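Local coordinates for protein mRNA nuclease HepT (Shewanella oneidensis MR-1, PDB 6M6U) that cleaves mRNA as the bacteriostatic toxin of a type VII toxin-antitoxin system and is neutralised mostly through tri-AMPylation by its cognate antitoxin MntA, at residues I5-I19 and V39-I53. Sequence-based numbering, arbitrary orientation.
Sequences IINKIATIKRCIKRI and VILNLQRCCEACIDI
Lys-8 reaches from the helix of residues 5-19 along the flank of the helix of residues 39-53, meeting different partners as it goes. Its CB lies 3.6 Å from CG1 of Ile-53, the two side chains lying alongside each other and running opposite ways; CG passes near the carbonyl oxygen of Ala-49. A bend at chi2 (-57°) turns the chain, and from there CD and CE run beside CB and OD2 of Asp-52. The tip closes a salt bridge, NZ to OD2 of Asp-52 at 3.1 Å, the ammonium group approaching OD2 on its anti lone pair, the side away from the other carboxylate oxygen.

Next to this salt bridge the antiparallel helices, their axes 8.7 Å apart at closest approach, mesh knobs-into-holes from both sides. Ile-53 fits among Ile-5, Lys-8, Ile-9 and Ile-12. Ile-12 in turn enters a hole of Cys-46, Ala-49, Cys-50 and Ile-53, where CG1 rests on CB of Ala-49 and CD1 comes 3.5 Å from SG of Cys-50. The side chain of Cys-46 sits among Ile-12, Cys-15, Ile-16 and Ile-19, its SG 3.5 Å from CB of Cys-15. At the other end Ile-19 sits among Val-39, Asn-42, Leu-43 and Cys-46, CG1 3.5 Å from CB of Asn-42, while the Asn-42 amide, bonded through ND2 to the Ser-38 carbonyl, lies against CB of Arg-18.

Arg-18 forms a salt bridge with Asp-37 of the second toxin subunit, and helix 120-131 packs on Ile-12 and Ile-16. Such close antiparallel pairing of long helices is characteristic of the all-helical HEPN fold; here helix 33-60 also supplies Glu-48, salt-bridged to Arg-97, probably an active-site residue.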
ATOM      1  N   ILE B   5       2.390  42.034 -22.279  1.00 68.33           N
ATOM      2  CA  ILE B   5       1.821  42.539 -23.523  1.00 65.52           C
ATOM      3  C   ILE B   5       2.841  43.396 -24.261  1.00 61.44           C
ATOM      4  O   ILE B   5       3.020  43.265 -25.477  1.00 60.30           O
ATOM      5  CB  ILE B   5       0.527  43.326 -23.238  1.00 68.08           C
ATOM      6  CG1 ILE B   5      -0.551  42.402 -22.672  1.00 67.30           C
ATOM      7  CG2 ILE B   5       0.039  44.019 -24.501  1.00 67.48           C
ATOM      8  CD1 ILE B   5      -0.948  41.292 -23.605  1.00 69.46           C
ATOM      9  N   ILE B   6       3.545  44.263 -23.530  1.00 61.80           N
ATOM     10  CA  ILE B   6       4.479  45.199 -24.154  1.00 66.80           C
ATOM     11  C   ILE B   6       5.638  44.458 -24.815  1.00 70.99           C
ATOM     12  O   ILE B   6       6.027  44.771 -25.946  1.00 72.22           O
ATOM     13  CB  ILE B   6       4.974  46.223 -23.113  1.00 65.37           C
ATOM     14  CG1 ILE B   6       3.835  47.172 -22.714  1.00 66.78           C
ATOM     15  CG2 ILE B   6       6.178  46.988 -23.642  1.00 65.01           C
ATOM     16  CD1 ILE B   6       4.064  47.899 -21.398  1.00 67.21           C
ATOM     17  N   ASN B   7       6.197  43.456 -24.132  1.00 71.72           N
ATOM     18  CA  ASN B   7       7.335  42.734 -24.698  1.00 70.84           C
ATOM     19  C   ASN B   7       6.920  41.885 -25.891  1.00 66.78           C
ATOM     20  O   ASN B   7       7.667  41.778 -26.872  1.00 66.29           O
ATOM     21  CB  ASN B   7       8.003  41.873 -23.626  1.00 74.84           C
ATOM     22  CG  ASN B   7       8.755  42.702 -22.604  1.00 85.17           C
ATOM     23  OD1 ASN B   7       9.968  42.888 -22.708  1.00 89.03           O
ATOM     24  ND2 ASN B   7       8.035  43.215 -21.614  1.00 88.78           N
ATOM     25  N   LYS B   8       5.734  41.273 -25.835  1.00 62.61           N
ATOM     26  CA  LYS B   8       5.266  40.487 -26.971  1.00 61.93           C
ATOM     27  C   LYS B   8       4.973  41.377 -28.174  1.00 65.09           C
ATOM     28  O   LYS B   8       5.247  40.991 -29.318  1.00 64.94           O
ATOM     29  CB  LYS B   8       4.031  39.673 -26.583  1.00 57.52           C
ATOM     30  CG  LYS B   8       4.282  38.651 -25.483  1.00 55.66           C
ATOM     31  CD  LYS B   8       5.389  37.676 -25.856  1.00 55.52           C
ATOM     32  CE  LYS B   8       5.718  36.754 -24.688  1.00 59.21           C
ATOM     33  NZ  LYS B   8       6.774  35.756 -25.022  1.00 62.45           N
ATOM     34  N   ILE B   9       4.413  42.571 -27.936  1.00 61.02           N
ATOM     35  CA  ILE B   9       4.260  43.556 -29.007  1.00 55.31           C
ATOM     36  C   ILE B   9       5.609  43.841 -29.649  1.00 50.38           C
ATOM     37  O   ILE B   9       5.765  43.765 -30.873  1.00 51.55           O
ATOM     38  CB  ILE B   9       3.623  44.852 -28.473  1.00 59.67           C
ATOM     39  CG1 ILE B   9       2.170  44.630 -28.047  1.00 63.36           C
ATOM     40  CG2 ILE B   9       3.712  45.955 -29.523  1.00 59.00           C
ATOM     41  CD1 ILE B   9       1.324  43.950 -29.085  1.00 70.43           C
ATOM     42  N   ALA B  10       6.608  44.165 -28.822  1.00 49.69           N
ATOM     43  CA  ALA B  10       7.939  44.472 -29.338  1.00 58.20           C
ATOM     44  C   ALA B  10       8.494  43.322 -30.171  1.00 66.32           C
ATOM     45  O   ALA B  10       9.146  43.547 -31.199  1.00 71.29           O
ATOM     46  CB  ALA B  10       8.885  44.800 -28.182  1.00 56.54           C
ATOM     47  N   THR B  11       8.234  42.081 -29.752  1.00 68.39           N
ATOM     48  CA  THR B  11       8.750  40.928 -30.485  1.00 64.84           C
ATOM     49  C   THR B  11       8.083  40.789 -31.848  1.00 59.23           C
ATOM     50  O   THR B  11       8.758  40.508 -32.846  1.00 58.38           O
ATOM     51  CB  THR B  11       8.566  39.659 -29.653  1.00 62.38           C
ATOM     52  OG1 THR B  11       9.488  39.684 -28.559  1.00 66.07           O
ATOM     53  CG2 THR B  11       8.810  38.410 -30.493  1.00 57.09           C
ATOM     54  N   ILE B  12       6.762  40.981 -31.914  1.00 60.92           N
ATOM     55  CA  ILE B  12       6.063  40.928 -33.196  1.00 63.86           C
ATOM     56  C   ILE B  12       6.644  41.957 -34.159  1.00 68.69           C
ATOM     57  O   ILE B  12       6.895  41.664 -35.334  1.00 73.18           O
ATOM     58  CB  ILE B  12       4.551  41.135 -32.998  1.00 61.07           C
ATOM     59  CG1 ILE B  12       3.958  39.975 -32.201  1.00 55.70           C
ATOM     60  CG2 ILE B  12       3.851  41.276 -34.347  1.00 61.17           C
ATOM     61  CD1 ILE B  12       2.566  40.233 -31.675  1.00 57.82           C
ATOM     62  N   LYS B  13       6.882  43.176 -33.666  1.00 70.46           N
ATOM     63  CA  LYS B  13       7.456  44.219 -34.511  1.00 70.85           C
ATOM     64  C   LYS B  13       8.854  43.840 -34.984  1.00 72.75           C
ATOM     65  O   LYS B  13       9.148  43.895 -36.184  1.00 72.44           O
ATOM     66  CB  LYS B  13       7.481  45.551 -33.763  1.00 70.36           C
ATOM     67  CG  LYS B  13       6.122  46.213 -33.664  1.00 71.39           C
ATOM     68  CD  LYS B  13       6.142  47.391 -32.712  1.00 76.82           C
ATOM     69  CE  LYS B  13       4.796  48.092 -32.700  1.00 79.20           C
ATOM     70  NZ  LYS B  13       4.682  49.059 -31.573  1.00 81.00           N
ATOM     71  N   ARG B  14       9.732  43.451 -34.051  1.00 74.14           N
ATOM     72  CA  ARG B  14      11.083  43.041 -34.428  1.00 72.15           C
ATOM     73  C   ARG B  14      11.059  41.943 -35.480  1.00 68.17           C
ATOM     74  O   ARG B  14      11.871  41.947 -36.410  1.00 69.89           O
ATOM     75  CB  ARG B  14      11.863  42.557 -33.205  1.00 71.02           C
ATOM     76  CG  ARG B  14      12.578  43.641 -32.426  1.00 76.62           C
ATOM     77  CD  ARG B  14      13.727  43.053 -31.615  1.00 81.58           C
ATOM     78  NE  ARG B  14      13.395  41.746 -31.051  1.00 87.09           N
ATOM     79  CZ  ARG B  14      12.587  41.559 -30.009  1.00 89.18           C
ATOM     80  NH1 ARG B  14      12.015  42.597 -29.411  1.00 86.60           N
ATOM     81  NH2 ARG B  14      12.345  40.331 -29.567  1.00 89.70           N
ATOM     82  N   CYS B  15      10.123  41.001 -35.360  1.00 63.86           N
ATOM     83  CA  CYS B  15      10.126  39.857 -36.260  1.00 64.43           C
ATOM     84  C   CYS B  15       9.484  40.166 -37.609  1.00 62.44           C
ATOM     85  O   CYS B  15       9.862  39.555 -38.615  1.00 56.09           O
ATOM     86  CB  CYS B  15       9.428  38.672 -35.599  1.00 62.47           C
ATOM     87  SG  CYS B  15      10.291  38.109 -34.129  1.00 64.56           S
ATOM     88  N   ILE B  16       8.520  41.092 -37.664  1.00 65.04           N
ATOM     89  CA  ILE B  16       7.965  41.503 -38.957  1.00 67.67           C
ATOM     90  C   ILE B  16       9.021  42.238 -39.771  1.00 70.71           C
ATOM     91  O   ILE B  16       9.162  42.019 -40.983  1.00 73.16           O
ATOM     92  CB  ILE B  16       6.708  42.371 -38.769  1.00 67.03           C
ATOM     93  CG1 ILE B  16       5.546  41.536 -38.232  1.00 60.78           C
ATOM     94  CG2 ILE B  16       6.301  43.018 -40.090  1.00 70.35           C
ATOM     95  CD1 ILE B  16       4.259  42.315 -38.120  1.00 57.56           C
ATOM     96  N   LYS B  17       9.784  43.123 -39.116  1.00 71.43           N
ATOM     97  CA  LYS B  17      10.896  43.777 -39.804  1.00 73.57           C
ATOM     98  C   LYS B  17      11.937  42.760 -40.254  1.00 71.64           C
ATOM     99  O   LYS B  17      12.489  42.876 -41.353  1.00 72.58           O
ATOM    100  CB  LYS B  17      11.534  44.842 -38.915  1.00 76.09           C
ATOM    101  CG  LYS B  17      10.609  45.997 -38.560  1.00 82.87           C
ATOM    102  CD  LYS B  17      11.381  47.311 -38.426  1.00 85.86           C
ATOM    103  CE  LYS B  17      12.266  47.330 -37.188  1.00 89.16           C
ATOM    104  NZ  LYS B  17      11.475  47.339 -35.920  1.00 92.95           N
ATOM    105  N   ARG B  18      12.217  41.751 -39.420  1.00 70.21           N
ATOM    106  CA  ARG B  18      13.111  40.676 -39.837  1.00 67.51           C
ATOM    107  C   ARG B  18      12.587  39.968 -41.082  1.00 67.91           C
ATOM    108  O   ARG B  18      13.377  39.557 -41.941  1.00 68.25           O
ATOM    109  CB  ARG B  18      13.307  39.674 -38.695  1.00 67.03           C
ATOM    110  CG  ARG B  18      14.301  40.121 -37.635  1.00 66.14           C
ATOM    111  CD  ARG B  18      15.694  40.233 -38.225  1.00 68.73           C
ATOM    112  NE  ARG B  18      16.174  38.948 -38.727  1.00 71.09           N
ATOM    113  CZ  ARG B  18      17.057  38.810 -39.712  1.00 70.52           C
ATOM    114  NH1 ARG B  18      17.555  39.881 -40.316  1.00 70.47           N
ATOM    115  NH2 ARG B  18      17.436  37.600 -40.102  1.00 67.15           N
ATOM    116  N   ILE B  19      11.265  39.832 -41.210  1.00 69.73           N
ATOM    117  CA  ILE B  19      10.690  39.186 -42.389  1.00 71.48           C
ATOM    118  C   ILE B  19      10.786  40.104 -43.602  1.00 70.13           C
ATOM    119  O   ILE B  19      11.188  39.676 -44.691  1.00 70.18           O
ATOM    120  CB  ILE B  19       9.233  38.761 -42.124  1.00 64.79           C
ATOM    121  CG1 ILE B  19       9.185  37.586 -41.141  1.00 61.13           C
ATOM    122  CG2 ILE B  19       8.528  38.402 -43.431  1.00 58.73           C
ATOM    123  CD1 ILE B  19       7.985  37.600 -40.216  1.00 54.68           C
ATOM    124  N   VAL B  39      12.352  33.498 -42.973  1.00 56.23           N
ATOM    125  CA  VAL B  39      10.997  34.044 -42.990  1.00 54.71           C
ATOM    126  C   VAL B  39      10.061  33.156 -42.181  1.00 51.04           C
ATOM    127  O   VAL B  39       9.258  33.638 -41.372  1.00 49.50           O
ATOM    128  CB  VAL B  39      10.502  34.213 -44.437  1.00 55.63           C
ATOM    129  CG1 VAL B  39       9.006  34.511 -44.458  1.00 49.97           C
ATOM    130  CG2 VAL B  39      11.285  35.318 -45.147  1.00 59.88           C
ATOM    131  N   ILE B  40      10.164  31.841 -42.376  1.00 49.92           N
ATOM    132  CA  ILE B  40       9.274  30.910 -41.692  1.00 52.15           C
ATOM    133  C   ILE B  40       9.483  30.977 -40.182  1.00 57.18           C
ATOM    134  O   ILE B  40       8.517  30.954 -39.409  1.00 57.49           O
ATOM    135  CB  ILE B  40       9.477  29.487 -42.245  1.00 48.83           C
ATOM    136  CG1 ILE B  40       8.904  29.389 -43.665  1.00 49.63           C
ATOM    137  CG2 ILE B  40       8.862  28.449 -41.320  1.00 46.97           C
ATOM    138  CD1 ILE B  40       9.243  28.097 -44.380  1.00 50.96           C
ATOM    139  N   LEU B  41      10.737  31.091 -39.740  1.00 54.21           N
ATOM    140  CA  LEU B  41      11.006  31.128 -38.306  1.00 53.23           C
ATOM    141  C   LEU B  41      10.464  32.406 -37.680  1.00 54.41           C
ATOM    142  O   LEU B  41       9.870  32.378 -36.594  1.00 58.21           O
ATOM    143  CB  LEU B  41      12.503  30.993 -38.039  1.00 55.07           C
ATOM    144  CG  LEU B  41      12.828  30.925 -36.539  1.00 58.97           C
ATOM    145  CD1 LEU B  41      12.691  29.496 -36.021  1.00 60.67           C
ATOM    146  CD2 LEU B  41      14.214  31.462 -36.248  1.00 56.26           C
ATOM    147  N   ASN B  42      10.650  33.542 -38.352  1.00 51.52           N
ATOM    148  CA  ASN B  42      10.130  34.788 -37.808  1.00 51.50           C
ATOM    149  C   ASN B  42       8.610  34.872 -37.912  1.00 50.79           C
ATOM    150  O   ASN B  42       7.988  35.579 -37.113  1.00 51.90           O
ATOM    151  CB  ASN B  42      10.798  35.977 -38.496  1.00 48.50           C
ATOM    152  CG  ASN B  42      12.200  36.241 -37.965  1.00 52.12           C
ATOM    153  OD1 ASN B  42      12.374  36.669 -36.820  1.00 51.66           O
ATOM    154  ND2 ASN B  42      13.208  35.986 -38.797  1.00 52.61           N
ATOM    155  N   LEU B  43       7.993  34.164 -38.862  1.00 48.86           N
ATOM    156  CA  LEU B  43       6.540  34.015 -38.824  1.00 51.08           C
ATOM    157  C   LEU B  43       6.111  33.245 -37.581  1.00 55.06           C
ATOM    158  O   LEU B  43       5.166  33.640 -36.886  1.00 53.77           O
ATOM    159  CB  LEU B  43       6.043  33.311 -40.085  1.00 53.24           C
ATOM    160  CG  LEU B  43       5.770  34.219 -41.283  1.00 67.56           C
ATOM    161  CD1 LEU B  43       5.376  33.400 -42.508  1.00 72.44           C
ATOM    162  CD2 LEU B  43       4.694  35.244 -40.937  1.00 69.10           C
ATOM    163  N   GLN B  44       6.802  32.139 -37.288  1.00 51.57           N
ATOM    164  CA  GLN B  44       6.502  31.358 -36.093  1.00 50.03           C
ATOM    165  C   GLN B  44       6.621  32.211 -34.836  1.00 49.17           C
ATOM    166  O   GLN B  44       5.743  32.183 -33.966  1.00 46.44           O
ATOM    167  CB  GLN B  44       7.436  30.154 -36.016  1.00 46.12           C
ATOM    168  CG  GLN B  44       7.378  29.415 -34.695  1.00 46.14           C
ATOM    169  CD  GLN B  44       8.233  28.173 -34.701  1.00 50.83           C
ATOM    170  OE1 GLN B  44       7.801  27.115 -35.152  1.00 47.14           O
ATOM    171  NE2 GLN B  44       9.466  28.297 -34.211  1.00 56.76           N
ATOM    172  N   ARG B  45       7.706  32.982 -34.729  1.00 51.43           N
ATOM    173  CA  ARG B  45       7.899  33.845 -33.567  1.00 53.06           C
ATOM    174  C   ARG B  45       6.789  34.884 -33.465  1.00 56.62           C
ATOM    175  O   ARG B  45       6.307  35.182 -32.364  1.00 61.01           O
ATOM    176  CB  ARG B  45       9.272  34.515 -33.643  1.00 56.62           C
ATOM    177  CG  ARG B  45      10.426  33.538 -33.483  1.00 60.51           C
ATOM    178  CD  ARG B  45      11.756  34.157 -33.825  1.00 69.73           C
ATOM    179  NE  ARG B  45      12.857  33.317 -33.333  1.00 78.71           N
ATOM    180  CZ  ARG B  45      14.150  33.479 -33.638  1.00 78.45           C
ATOM    181  NH1 ARG B  45      14.514  34.461 -34.446  1.00 75.80           N
ATOM    182  NH2 ARG B  45      15.051  32.662 -33.111  1.00 76.95           N
ATOM    183  N   CYS B  46       6.370  35.448 -34.602  1.00 56.91           N
ATOM    184  CA  CYS B  46       5.214  36.341 -34.602  1.00 55.28           C
ATOM    185  C   CYS B  46       3.967  35.626 -34.099  1.00 50.47           C
ATOM    186  O   CYS B  46       3.208  36.182 -33.297  1.00 49.32           O
ATOM    187  CB  CYS B  46       4.966  36.897 -36.006  1.00 56.26           C
ATOM    188  SG  CYS B  46       6.106  38.187 -36.533  1.00 59.08           S
ATOM    189  N   CYS B  47       3.732  34.398 -34.569  1.00 53.04           N
ATOM    190  CA  CYS B  47       2.553  33.657 -34.138  1.00 53.97           C
ATOM    191  C   CYS B  47       2.612  33.349 -32.649  1.00 54.71           C
ATOM    192  O   CYS B  47       1.613  33.503 -31.937  1.00 56.85           O
ATOM    193  CB  CYS B  47       2.413  32.365 -34.945  1.00 57.02           C
ATOM    194  SG  CYS B  47       1.881  32.603 -36.652  1.00 66.87           S
ATOM    195  N   GLU B  48       3.778  32.925 -32.154  1.00 53.07           N
ATOM    196  CA  GLU B  48       3.891  32.594 -30.738  1.00 53.41           C
ATOM    197  C   GLU B  48       3.721  33.831 -29.870  1.00 51.57           C
ATOM    198  O   GLU B  48       3.130  33.758 -28.787  1.00 48.18           O
ATOM    199  CB  GLU B  48       5.228  31.910 -30.459  1.00 56.65           C
ATOM    200  CG  GLU B  48       5.280  30.472 -30.948  1.00 65.11           C
ATOM    201  CD  GLU B  48       4.281  29.577 -30.230  1.00 73.09           C
ATOM    202  OE1 GLU B  48       4.099  29.740 -29.002  1.00 75.36           O
ATOM    203  OE2 GLU B  48       3.667  28.717 -30.898  1.00 74.41           O
ATOM    204  N   ALA B  49       4.215  34.980 -30.331  1.00 48.79           N
ATOM    205  CA  ALA B  49       4.006  36.208 -29.572  1.00 50.48           C
ATOM    206  C   ALA B  49       2.531  36.593 -29.545  1.00 53.09           C
ATOM    207  O   ALA B  49       2.022  37.050 -28.514  1.00 54.51           O
ATOM    208  CB  ALA B  49       4.858  37.335 -30.152  1.00 51.64           C
ATOM    209  N   CYS B  50       1.819  36.398 -30.661  1.00 49.38           N
ATOM    210  CA  CYS B  50       0.382  36.664 -30.675  1.00 52.19           C
ATOM    211  C   CYS B  50      -0.370  35.689 -29.784  1.00 53.01           C
ATOM    212  O   CYS B  50      -1.298  36.082 -29.067  1.00 51.48           O
ATOM    213  CB  CYS B  50      -0.160  36.589 -32.100  1.00 59.60           C
ATOM    214  SG  CYS B  50       0.286  37.981 -33.153  1.00 64.66           S
ATOM    215  N   ILE B  51       0.006  34.409 -29.832  1.00 53.76           N
ATOM    216  CA  ILE B  51      -0.658  33.401 -29.019  1.00 49.92           C
ATOM    217  C   ILE B  51      -0.412  33.660 -27.537  1.00 48.12           C
ATOM    218  O   ILE B  51      -1.317  33.500 -26.707  1.00 46.84           O
ATOM    219  CB  ILE B  51      -0.191  31.999 -29.447  1.00 50.49           C
ATOM    220  CG1 ILE B  51      -0.715  31.689 -30.853  1.00 47.38           C
ATOM    221  CG2 ILE B  51      -0.651  30.936 -28.447  1.00 47.84           C
ATOM    222  CD1 ILE B  51      -0.035  30.519 -31.512  1.00 43.75           C
ATOM    223  N   ASP B  52       0.805  34.083 -27.179  1.00 40.76           N
ATOM    224  CA  ASP B  52       1.099  34.366 -25.778  1.00 43.04           C
ATOM    225  C   ASP B  52       0.248  35.517 -25.260  1.00 48.85           C
ATOM    226  O   ASP B  52      -0.210  35.490 -24.112  1.00 51.87           O
ATOM    227  CB  ASP B  52       2.585  34.676 -25.595  1.00 55.10           C
ATOM    228  CG  ASP B  52       3.469  33.452 -25.775  1.00 66.27           C
ATOM    229  OD1 ASP B  52       2.932  32.324 -25.858  1.00 71.17           O
ATOM    230  OD2 ASP B  52       4.707  33.624 -25.827  1.00 70.14           O
ATOM    231  N   ILE B  53       0.030  36.541 -26.089  1.00 49.78           N
ATOM    232  CA  ILE B  53      -0.875  37.626 -25.720  1.00 48.84           C
ATOM    233  C   ILE B  53      -2.277  37.084 -25.480  1.00 45.75           C
ATOM    234  O   ILE B  53      -2.926  37.402 -24.476  1.00 44.79           O
ATOM    235  CB  ILE B  53      -0.879  38.715 -26.810  1.00 48.70           C
ATOM    236  CG1 ILE B  53       0.446  39.477 -26.819  1.00 53.64           C
ATOM    237  CG2 ILE B  53      -2.065  39.655 -26.632  1.00 47.11           C
ATOM    238  CD1 ILE B  53       0.711  40.194 -28.122  1.00 54.85           C
TER